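Local structure of flagellar biosynthetic protein FliP (Thermotoga maritima MSB8, 5H72) at residues H40-N45 and E76-F81; E31-E36 and V67-F72; D44-L49 and A58-A63. The protein probably takes part in flagellum-specific protein export as a membrane protein of the type III export gate, of which this chain is the periplasmic fragment. One frame throughout, in Å; residues are numbered along the deposited sequence.

Contact 1: H40-N45 and E76-F81; sequences HHNEDN and ELEVAF
Asn45 and Glu78 reach for each other from opposite directions, with amide and carboxylate planes turned 60° apart. Asn45 ND2 donates to Glu78 OE1 over 3.2 Å, almost straight (N-H...O angle 176°). The acceptor lies in the amide plane of Asn45, whereas the donor meets OE1 on the syn side and out of the carboxylate plane. The same ND2 has a second, weak bond to Ala71 O, tying this buried amide twice to helix 65-80. Asn42 and Glu78 slide past each other in opposite directions; Asn42 ND2 is 3.3 Å from Glu78 OE1, but the angle is too poor for a hydrogen bond. Val79 crosses His40 at about a right angle and sets CG2 over one face of the imidazole, 4.2 Å from its centroid, a CH-pi contact. That methyl is anti to the carbonyl carbon of Val79 (CG1 anti to N, chi1 179°), which also brings it to 3.8 Å from Asn42 OD1. Arg28 of the second subunit packs on both His40 and Val79. Helix 17-39 ends here in a Schellman motif, with His41 at positive phi as C-prime residue and bonds from Asn42 N to Leu37 O and His41 N to Lys38 O.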
loop_
_atom_site.group_PDB
_atom_site.type_symbol
_atom_site.label_atom_id
_atom_site.label_comp_id
_atom_site.label_asym_id
_atom_site.label_seq_id
_atom_site.Cartn_x
_atom_site.Cartn_y
_atom_site.Cartn_z
ATOM N N HIS A 40 13.784 -5.372 13.514
ATOM C CA HIS A 40 13.031 -4.969 14.701
ATOM C C HIS A 40 12.697 -6.167 15.607
ATOM O O HIS A 40 11.905 -6.051 16.536
ATOM C CB HIS A 40 11.756 -4.231 14.296
ATOM C CG HIS A 40 12.011 -2.969 13.526
ATOM N ND1 HIS A 40 12.527 -1.832 14.109
ATOM C CD2 HIS A 40 11.826 -2.671 12.220
ATOM C CE1 HIS A 40 12.645 -0.883 13.197
ATOM N NE2 HIS A 40 12.229 -1.369 12.037
ATOM N N HIS A 41 13.313 -7.312 15.328
ATOM C CA HIS A 41 13.225 -8.490 16.195
ATOM C C HIS A 41 11.794 -8.913 16.419
ATOM O O HIS A 41 11.376 -9.175 17.547
ATOM C CB HIS A 41 13.913 -8.217 17.537
ATOM C CG HIS A 41 15.271 -7.593 17.395
ATOM N ND1 HIS A 41 15.471 -6.231 17.463
ATOM C CD2 HIS A 41 16.480 -8.141 17.145
ATOM C CE1 HIS A 41 16.754 -5.965 17.280
ATOM N NE2 HIS A 41 17.391 -7.111 17.086
ATOM N N ASN A 42 11.043 -8.969 15.324
ATOM C CA ASN A 42 9.633 -9.289 15.367
ATOM C C ASN A 42 9.339 -10.625 14.707
ATOM O O ASN A 42 8.181 -10.930 14.422
ATOM C CB ASN A 42 8.818 -8.185 14.677
ATOM C CG ASN A 42 8.578 -6.993 15.571
ATOM O OD1 ASN A 42 8.605 -5.846 15.128
ATOM N ND2 ASN A 42 8.349 -7.259 16.846
ATOM N N GLU A 43 10.375 -11.419 14.456
ATOM C CA GLU A 43 10.190 -12.688 13.740
ATOM C C GLU A 43 9.130 -13.576 14.378
ATOM O O GLU A 43 8.454 -14.324 13.686
ATOM C CB GLU A 43 11.496 -13.471 13.650
ATOM C CG GLU A 43 12.675 -12.691 13.107
ATOM C CD GLU A 43 13.470 -12.006 14.209
ATOM O OE1 GLU A 43 12.913 -11.789 15.312
ATOM O OE2 GLU A 43 14.661 -11.693 13.975
ATOM N N ASP A 44 8.975 -13.483 15.694
ATOM C CA ASP A 44 7.997 -14.300 16.404
ATOM C C ASP A 44 6.600 -14.161 15.823
ATOM O O ASP A 44 5.840 -15.135 15.803
ATOM C CB ASP A 44 7.977 -13.956 17.898
ATOM C CG ASP A 44 9.045 -14.709 18.684
ATOM O OD1 ASP A 44 9.473 -15.793 18.225
ATOM O OD2 ASP A 44 9.452 -14.222 19.762
ATOM N N ASN A 45 6.259 -12.966 15.342
ATOM C CA ASN A 45 4.965 -12.759 14.688
ATOM C C ASN A 45 4.737 -13.772 13.583
ATOM O O ASN A 45 3.648 -14.327 13.460
ATOM C CB ASN A 45 4.849 -11.350 14.105
ATOM C CG ASN A 45 4.821 -10.277 15.168
ATOM O OD1 ASN A 45 4.610 -10.559 16.348
ATOM N ND2 ASN A 45 5.022 -9.034 14.755
ATOM N N GLU A 76 4.969 -3.670 12.171
ATOM C CA GLU A 76 5.096 -2.223 11.960
ATOM C C GLU A 76 4.275 -1.434 12.971
ATOM O O GLU A 76 4.699 -0.391 13.435
ATOM C CB GLU A 76 4.667 -1.827 10.545
ATOM C CG GLU A 76 5.584 -2.336 9.435
ATOM C CD GLU A 76 7.005 -1.845 9.592
ATOM O OE1 GLU A 76 7.178 -0.654 9.917
ATOM O OE2 GLU A 76 7.942 -2.647 9.401
ATOM N N LEU A 77 3.093 -1.937 13.310
ATOM C CA LEU A 77 2.246 -1.244 14.275
ATOM C C LEU A 77 2.885 -1.284 15.658
ATOM O O LEU A 77 2.922 -0.270 16.350
ATOM C CB LEU A 77 0.838 -1.847 14.287
ATOM C CG LEU A 77 0.046 -1.576 13.000
ATOM C CD1 LEU A 77 -1.150 -2.508 12.870
ATOM C CD2 LEU A 77 -0.401 -0.114 12.921
ATOM N N GLU A 78 3.421 -2.439 16.047
ATOM C CA GLU A 78 4.134 -2.566 17.323
ATOM C C GLU A 78 5.264 -1.554 17.441
ATOM O O GLU A 78 5.419 -0.914 18.473
ATOM C CB GLU A 78 4.684 -3.986 17.506
ATOM C CG GLU A 78 3.598 -5.033 17.792
ATOM C CD GLU A 78 3.948 -6.420 17.259
ATOM O OE1 GLU A 78 5.086 -6.608 16.770
ATOM O OE2 GLU A 78 3.084 -7.324 17.323
ATOM N N VAL A 79 6.054 -1.401 16.386
ATOM C CA VAL A 79 7.123 -0.414 16.402
ATOM C C VAL A 79 6.546 1.000 16.359
ATOM O O VAL A 79 7.044 1.890 17.044
ATOM C CB VAL A 79 8.113 -0.619 15.226
ATOM C CG1 VAL A 79 9.217 0.453 15.237
ATOM C CG2 VAL A 79 8.715 -2.022 15.280
ATOM N N ALA A 80 5.485 1.205 15.580
ATOM C CA ALA A 80 4.895 2.542 15.414
ATOM C C ALA A 80 4.378 3.125 16.735
ATOM O O ALA A 80 4.580 4.302 17.032
ATOM C CB ALA A 80 3.767 2.502 14.387
ATOM N N PHE A 81 3.720 2.281 17.522
ATOM C CA PHE A 81 3.151 2.684 18.797
ATOM C C PHE A 81 4.065 2.287 19.950
ATOM O O PHE A 81 3.609 1.808 20.989
ATOM C CB PHE A 81 1.762 2.073 18.954
ATOM C CG PHE A 81 0.836 2.445 17.839
ATOM C CD1 PHE A 81 0.691 3.768 17.470
ATOM C CD2 PHE A 81 0.149 1.477 17.127
ATOM C CE1 PHE A 81 -0.139 4.126 16.431
ATOM C CE2 PHE A 81 -0.689 1.825 16.085
ATOM C CZ PHE A 81 -0.831 3.154 15.734
#

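Contact 2: E31-E36 and V67-F72; sequences EFMINE and VLIPAF
Met33 lies across the ring of Phe72 at about a right angle, and the two make a CH-pi and a Met-aromatic contact together. Met33 CG stands over one ring face, 3.7 Å from the centroid and close to the ring normal. The sulfur follows at 4.3 Å from SD to the same centroid, in an oblique position. Phe72 CG is anti to its backbone N, which carries the ring out to Met33.

The second aromatic interaction is an offset edge-to-face pair: the edge of Phe32 is directed at the face of Phe72, with centroids 5.9 Å apart and planes at 71°. The closest atoms are Phe32 CE1 and Phe72 CZ, 3.8 Å apart. Glu36 contributes its aliphatic part, Glu36 CB lying in the plane of the Phe72 ring at its edge, 3.9 Å from Phe72 CE1. Its carboxylate is engaged by a salt bridge from OE1 to Arg28 NH1 of the second subunit.

Purely aliphatic packing completes the contact. A bend at chi3 (-59°) turns the methyl of Met33 back between two residues, CE reaching Ile69 CG1 at 3.6 Å and Leu68 CD2 at 3.8 Å. Ile34 CG1 touches both methyls of Leu68.

The segments' axes approach to 9.8 Å at 46°, so helices 17-39 and 65-80 pack obliquely. Ala71 and Val67 of the latter lie on helix 43-52, Ile34 touches Ile60 of the intervening loop, and Pro70, at the kink, packs on Phe22 of the third subunit.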
loop_
_atom_site.group_PDB
_atom_site.type_symbol
_atom_site.label_atom_id
_atom_site.label_comp_id
_atom_site.label_asym_id
_atom_site.label_seq_id
_atom_site.Cartn_x
_atom_site.Cartn_y
_atom_site.Cartn_z
ATOM N N GLU A 31 11.440 -9.491 0.565
ATOM C CA GLU A 31 12.758 -9.169 1.124
ATOM C C GLU A 31 12.723 -7.987 2.095
ATOM O O GLU A 31 13.392 -8.032 3.124
ATOM C CB GLU A 31 13.773 -8.888 0.000
ATOM C CG GLU A 31 14.277 -10.139 -0.725
ATOM C CD GLU A 31 15.294 -9.831 -1.837
ATOM O OE1 GLU A 31 15.576 -8.634 -2.093
ATOM O OE2 GLU A 31 15.816 -10.793 -2.457
ATOM N N PHE A 32 11.949 -6.937 1.805
ATOM C CA PHE A 32 11.942 -5.816 2.744
ATOM C C PHE A 32 11.005 -6.088 3.927
ATOM O O PHE A 32 11.261 -5.604 5.025
ATOM C CB PHE A 32 11.657 -4.454 2.034
ATOM C CG PHE A 32 10.209 -4.107 1.791
ATOM C CD1 PHE A 32 9.328 -3.859 2.838
ATOM C CD2 PHE A 32 9.758 -3.903 0.494
ATOM C CE1 PHE A 32 8.013 -3.508 2.601
ATOM C CE2 PHE A 32 8.433 -3.537 0.242
ATOM C CZ PHE A 32 7.559 -3.342 1.302
ATOM N N MET A 33 9.957 -6.881 3.731
ATOM C CA MET A 33 9.136 -7.297 4.864
ATOM C C MET A 33 9.988 -8.118 5.824
ATOM O O MET A 33 10.019 -7.853 7.030
ATOM C CB MET A 33 7.910 -8.099 4.402
ATOM C CG MET A 33 6.845 -7.249 3.726
ATOM S SD MET A 33 5.258 -8.077 3.484
ATOM C CE MET A 33 5.723 -9.485 2.478
ATOM N N ILE A 34 10.700 -9.096 5.274
ATOM C CA ILE A 34 11.580 -9.936 6.071
ATOM C C ILE A 34 12.658 -9.110 6.783
ATOM O O ILE A 34 12.906 -9.293 7.973
ATOM C CB ILE A 34 12.222 -11.027 5.198
ATOM C CG1 ILE A 34 11.178 -12.095 4.869
ATOM C CG2 ILE A 34 13.425 -11.651 5.895
ATOM C CD1 ILE A 34 11.587 -13.035 3.764
ATOM N N ASN A 35 13.277 -8.180 6.066
ATOM C CA ASN A 35 14.310 -7.331 6.658
ATOM C C ASN A 35 13.771 -6.483 7.808
ATOM O O ASN A 35 14.418 -6.358 8.845
ATOM C CB ASN A 35 14.925 -6.436 5.591
ATOM C CG ASN A 35 16.076 -5.598 6.117
ATOM O OD1 ASN A 35 15.993 -4.374 6.165
ATOM N ND2 ASN A 35 17.161 -6.255 6.508
ATOM N N GLU A 36 12.578 -5.913 7.625
ATOM C CA GLU A 36 11.924 -5.110 8.661
ATOM C C GLU A 36 11.641 -5.953 9.900
ATOM O O GLU A 36 11.803 -5.491 11.026
ATOM C CB GLU A 36 10.610 -4.505 8.148
ATOM C CG GLU A 36 10.773 -3.206 7.376
ATOM C CD GLU A 36 11.233 -2.048 8.258
ATOM O OE1 GLU A 36 10.480 -1.645 9.170
ATOM O OE2 GLU A 36 12.351 -1.539 8.033
ATOM N N VAL A 67 0.938 -15.423 5.597
ATOM C CA VAL A 67 1.454 -15.352 6.949
ATOM C C VAL A 67 2.399 -14.171 7.083
ATOM O O VAL A 67 2.335 -13.406 8.050
ATOM C CB VAL A 67 2.220 -16.660 7.332
ATOM C CG1 VAL A 67 3.013 -16.479 8.609
ATOM C CG2 VAL A 67 1.256 -17.827 7.448
ATOM N N LEU A 68 3.290 -14.033 6.106
ATOM C CA LEU A 68 4.348 -13.028 6.163
ATOM C C LEU A 68 3.786 -11.604 6.213
ATOM O O LEU A 68 4.197 -10.800 7.035
ATOM C CB LEU A 68 5.290 -13.185 4.971
ATOM C CG LEU A 68 6.583 -12.358 4.942
ATOM C CD1 LEU A 68 7.447 -12.632 6.176
ATOM C CD2 LEU A 68 7.363 -12.648 3.665
ATOM N N ILE A 69 2.823 -11.307 5.350
ATOM C CA ILE A 69 2.285 -9.954 5.273
ATOM C C ILE A 69 1.560 -9.527 6.559
ATOM O O ILE A 69 1.821 -8.434 7.059
ATOM C CB ILE A 69 1.350 -9.800 4.039
ATOM C CG1 ILE A 69 2.162 -9.997 2.762
ATOM C CG2 ILE A 69 0.698 -8.431 4.027
ATOM C CD1 ILE A 69 1.328 -10.043 1.530
ATOM N N PRO A 70 0.664 -10.376 7.114
ATOM C CA PRO A 70 0.066 -9.963 8.391
ATOM C C PRO A 70 1.085 -9.807 9.528
ATOM O O PRO A 70 0.943 -8.897 10.349
ATOM C CB PRO A 70 -0.917 -11.098 8.703
ATOM C CG PRO A 70 -1.207 -11.726 7.411
ATOM C CD PRO A 70 0.051 -11.620 6.609
ATOM N N ALA A 71 2.097 -10.672 9.574
ATOM C CA ALA A 71 3.134 -10.562 10.603
ATOM C C ALA A 71 3.883 -9.248 10.452
ATOM O O ALA A 71 4.199 -8.581 11.439
ATOM C CB ALA A 71 4.098 -11.735 10.525
ATOM N N PHE A 72 4.153 -8.881 9.203
ATOM C CA PHE A 72 4.864 -7.643 8.881
ATOM C C PHE A 72 4.089 -6.440 9.385
ATOM O O PHE A 72 4.645 -5.588 10.083
ATOM C CB PHE A 72 5.096 -7.553 7.366
ATOM C CG PHE A 72 5.448 -6.174 6.868
ATOM C CD1 PHE A 72 6.703 -5.636 7.100
ATOM C CD2 PHE A 72 4.529 -5.433 6.127
ATOM C CE1 PHE A 72 7.028 -4.376 6.630
ATOM C CE2 PHE A 72 4.845 -4.174 5.652
ATOM C CZ PHE A 72 6.095 -3.643 5.901
#

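Contact 3: D44-L49 and A58-A63; sequences DNVFML and AKIEEA
Val46 presents all three of its side-chain carbons to Ile60 CG2. Val46 CB lies 3.6 Å from Ile60 CG2. Of the branches, Val46 CG2 is 3.7 Å and CG1 3.8 Å from that same Ile60 CG2, while CG1 goes on to Ala63 CB at 3.5 Å. CG1 is anti to the backbone N (chi1 -179°), the position that points it at Ala63. The side chains of Val46 and Ile60 cross at about a right angle.

Phe47, one residue along, brings the far end of its ring to the loop. CZ is 3.7 Å from Ala58 O, which lies at the ring edge, and 4.0 Å from Lys59 CA, and CE2 is 3.9 Å from Ile60 CG2. Replacing Phe47 with an alanine would probably open a gap beside Ala58 and Lys59 and strip Ile60 CG2 of its aromatic neighbour.

The loop is braced internally: Ala58 N donates to Glu62 OE1 over 2.9 Å at 166°, on the syn side but out of the carboxylate plane. Residues 60-62 form a short 3-10 turn. This is helix-to-loop apolar packing, in which the connection between helices 43-52 and 65-80 folds back on the helix that precedes it.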
loop_
_atom_site.group_PDB
_atom_site.type_symbol
_atom_site.label_atom_id
_atom_site.label_comp_id
_atom_site.label_asym_id
_atom_site.label_seq_id
_atom_site.Cartn_x
_atom_site.Cartn_y
_atom_site.Cartn_z
ATOM N N ASP A 44 8.975 -13.483 15.694
ATOM C CA ASP A 44 7.997 -14.300 16.404
ATOM C C ASP A 44 6.600 -14.161 15.823
ATOM O O ASP A 44 5.840 -15.135 15.803
ATOM C CB ASP A 44 7.977 -13.956 17.898
ATOM C CG ASP A 44 9.045 -14.709 18.684
ATOM O OD1 ASP A 44 9.473 -15.793 18.225
ATOM O OD2 ASP A 44 9.452 -14.222 19.762
ATOM N N ASN A 45 6.259 -12.966 15.342
ATOM C CA ASN A 45 4.965 -12.759 14.688
ATOM C C ASN A 45 4.737 -13.772 13.583
ATOM O O ASN A 45 3.648 -14.327 13.460
ATOM C CB ASN A 45 4.849 -11.350 14.105
ATOM C CG ASN A 45 4.821 -10.277 15.168
ATOM O OD1 ASN A 45 4.610 -10.559 16.348
ATOM N ND2 ASN A 45 5.022 -9.034 14.755
ATOM N N VAL A 46 5.770 -14.017 12.787
ATOM C CA VAL A 46 5.664 -14.972 11.696
ATOM C C VAL A 46 5.394 -16.368 12.220
ATOM O O VAL A 46 4.433 -17.018 11.809
ATOM C CB VAL A 46 6.931 -15.006 10.853
ATOM C CG1 VAL A 46 6.774 -15.995 9.714
ATOM C CG2 VAL A 46 7.270 -13.613 10.343
ATOM N N PHE A 47 6.247 -16.819 13.136
ATOM C CA PHE A 47 6.110 -18.142 13.747
ATOM C C PHE A 47 4.776 -18.319 14.459
ATOM O O PHE A 47 4.142 -19.366 14.342
ATOM C CB PHE A 47 7.263 -18.394 14.723
ATOM C CG PHE A 47 8.588 -18.548 14.049
ATOM C CD1 PHE A 47 8.820 -19.616 13.199
ATOM C CD2 PHE A 47 9.593 -17.628 14.249
ATOM C CE1 PHE A 47 10.035 -19.767 12.561
ATOM C CE2 PHE A 47 10.813 -17.774 13.612
ATOM C CZ PHE A 47 11.031 -18.846 12.764
ATOM N N MET A 48 4.344 -17.291 15.184
ATOM C CA MET A 48 3.066 -17.354 15.878
ATOM C C MET A 48 1.928 -17.535 14.883
ATOM O O MET A 48 1.087 -18.413 15.053
ATOM C CB MET A 48 2.836 -16.100 16.724
ATOM C CG MET A 48 1.408 -15.984 17.251
ATOM S SD MET A 48 1.018 -14.432 18.100
ATOM C CE MET A 48 1.088 -13.240 16.763
ATOM N N LEU A 49 1.912 -16.710 13.839
ATOM C CA LEU A 49 0.856 -16.778 12.836
ATOM C C LEU A 49 0.910 -18.097 12.073
ATOM O O LEU A 49 -0.122 -18.615 11.649
ATOM C CB LEU A 49 0.951 -15.597 11.864
ATOM C CG LEU A 49 0.023 -14.403 12.119
ATOM C CD1 LEU A 49 -0.125 -14.115 13.595
ATOM C CD2 LEU A 49 0.529 -13.157 11.409
ATOM N N ALA A 58 10.677 -23.524 9.492
ATOM C CA ALA A 58 11.880 -23.436 10.326
ATOM C C ALA A 58 12.441 -22.011 10.384
ATOM O O ALA A 58 13.072 -21.625 11.375
ATOM C CB ALA A 58 12.945 -24.397 9.816
ATOM N N LYS A 59 12.223 -21.239 9.318
ATOM C CA LYS A 59 12.673 -19.846 9.270
ATOM C C LYS A 59 11.670 -18.967 8.527
ATOM O O LYS A 59 10.883 -19.468 7.720
ATOM C CB LYS A 59 14.047 -19.756 8.617
ATOM C CG LYS A 59 14.154 -20.463 7.291
ATOM C CD LYS A 59 15.551 -21.034 7.161
ATOM C CE LYS A 59 16.053 -21.023 5.732
ATOM N NZ LYS A 59 17.510 -21.349 5.713
ATOM N N ILE A 60 11.694 -17.660 8.789
ATOM C CA ILE A 60 10.620 -16.803 8.291
ATOM C C ILE A 60 10.643 -16.666 6.772
ATOM O O ILE A 60 9.625 -16.328 6.163
ATOM C CB ILE A 60 10.644 -15.401 8.936
ATOM C CG1 ILE A 60 11.924 -14.640 8.599
ATOM C CG2 ILE A 60 10.469 -15.510 10.450
ATOM C CD1 ILE A 60 11.885 -13.200 9.070
ATOM N N GLU A 61 11.774 -16.973 6.147
ATOM C CA GLU A 61 11.823 -16.928 4.688
ATOM C C GLU A 61 10.958 -18.007 4.054
ATOM O O GLU A 61 10.721 -17.975 2.855
ATOM C CB GLU A 61 13.256 -17.064 4.176
ATOM C CG GLU A 61 14.182 -15.924 4.575
ATOM C CD GLU A 61 14.786 -16.127 5.952
ATOM O OE1 GLU A 61 14.290 -16.995 6.695
ATOM O OE2 GLU A 61 15.762 -15.426 6.288
ATOM N N GLU A 62 10.494 -18.965 4.848
ATOM C CA GLU A 62 9.639 -20.026 4.316
ATOM C C GLU A 62 8.147 -19.730 4.530
ATOM O O GLU A 62 7.291 -20.475 4.065
ATOM C CB GLU A 62 10.001 -21.372 4.952
ATOM C CG GLU A 62 11.475 -21.752 4.823
ATOM C CD GLU A 62 11.886 -22.876 5.774
ATOM O OE1 GLU A 62 11.088 -23.236 6.674
ATOM O OE2 GLU A 62 13.014 -23.401 5.621
ATOM N N ALA A 63 7.830 -18.652 5.236
ATOM C CA ALA A 63 6.431 -18.295 5.426
ATOM C C ALA A 63 5.833 -17.763 4.127
ATOM O O ALA A 63 6.430 -16.912 3.464
ATOM C CB ALA A 63 6.281 -17.273 6.530
#

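Contacts 1 and 2 tie helix 65-80 to segments of the other two helices, and contact 3 packs helix 43-52 on the loop that follows. Contacts 1 and 2 have centres 10 Å apart; contacts 1 and 3 share Asp44 and Asn45, with centres 13 Å apart. Centres of contacts 2 and 3 are 9 Å apart, and they meet where Ala71 CB lies 3.6 Å from Val46 N. Contact 3 nests inside the loop that contact 2 closes, whereas the segments of contacts 1 and 2 alternate along the chain. Glu36 OE1 of contact 2 and Glu76 OE2 of contact 1 are 2.7 Å apart; Arg28 of the second subunit salt-bridges both residues and probably offsets their like charges.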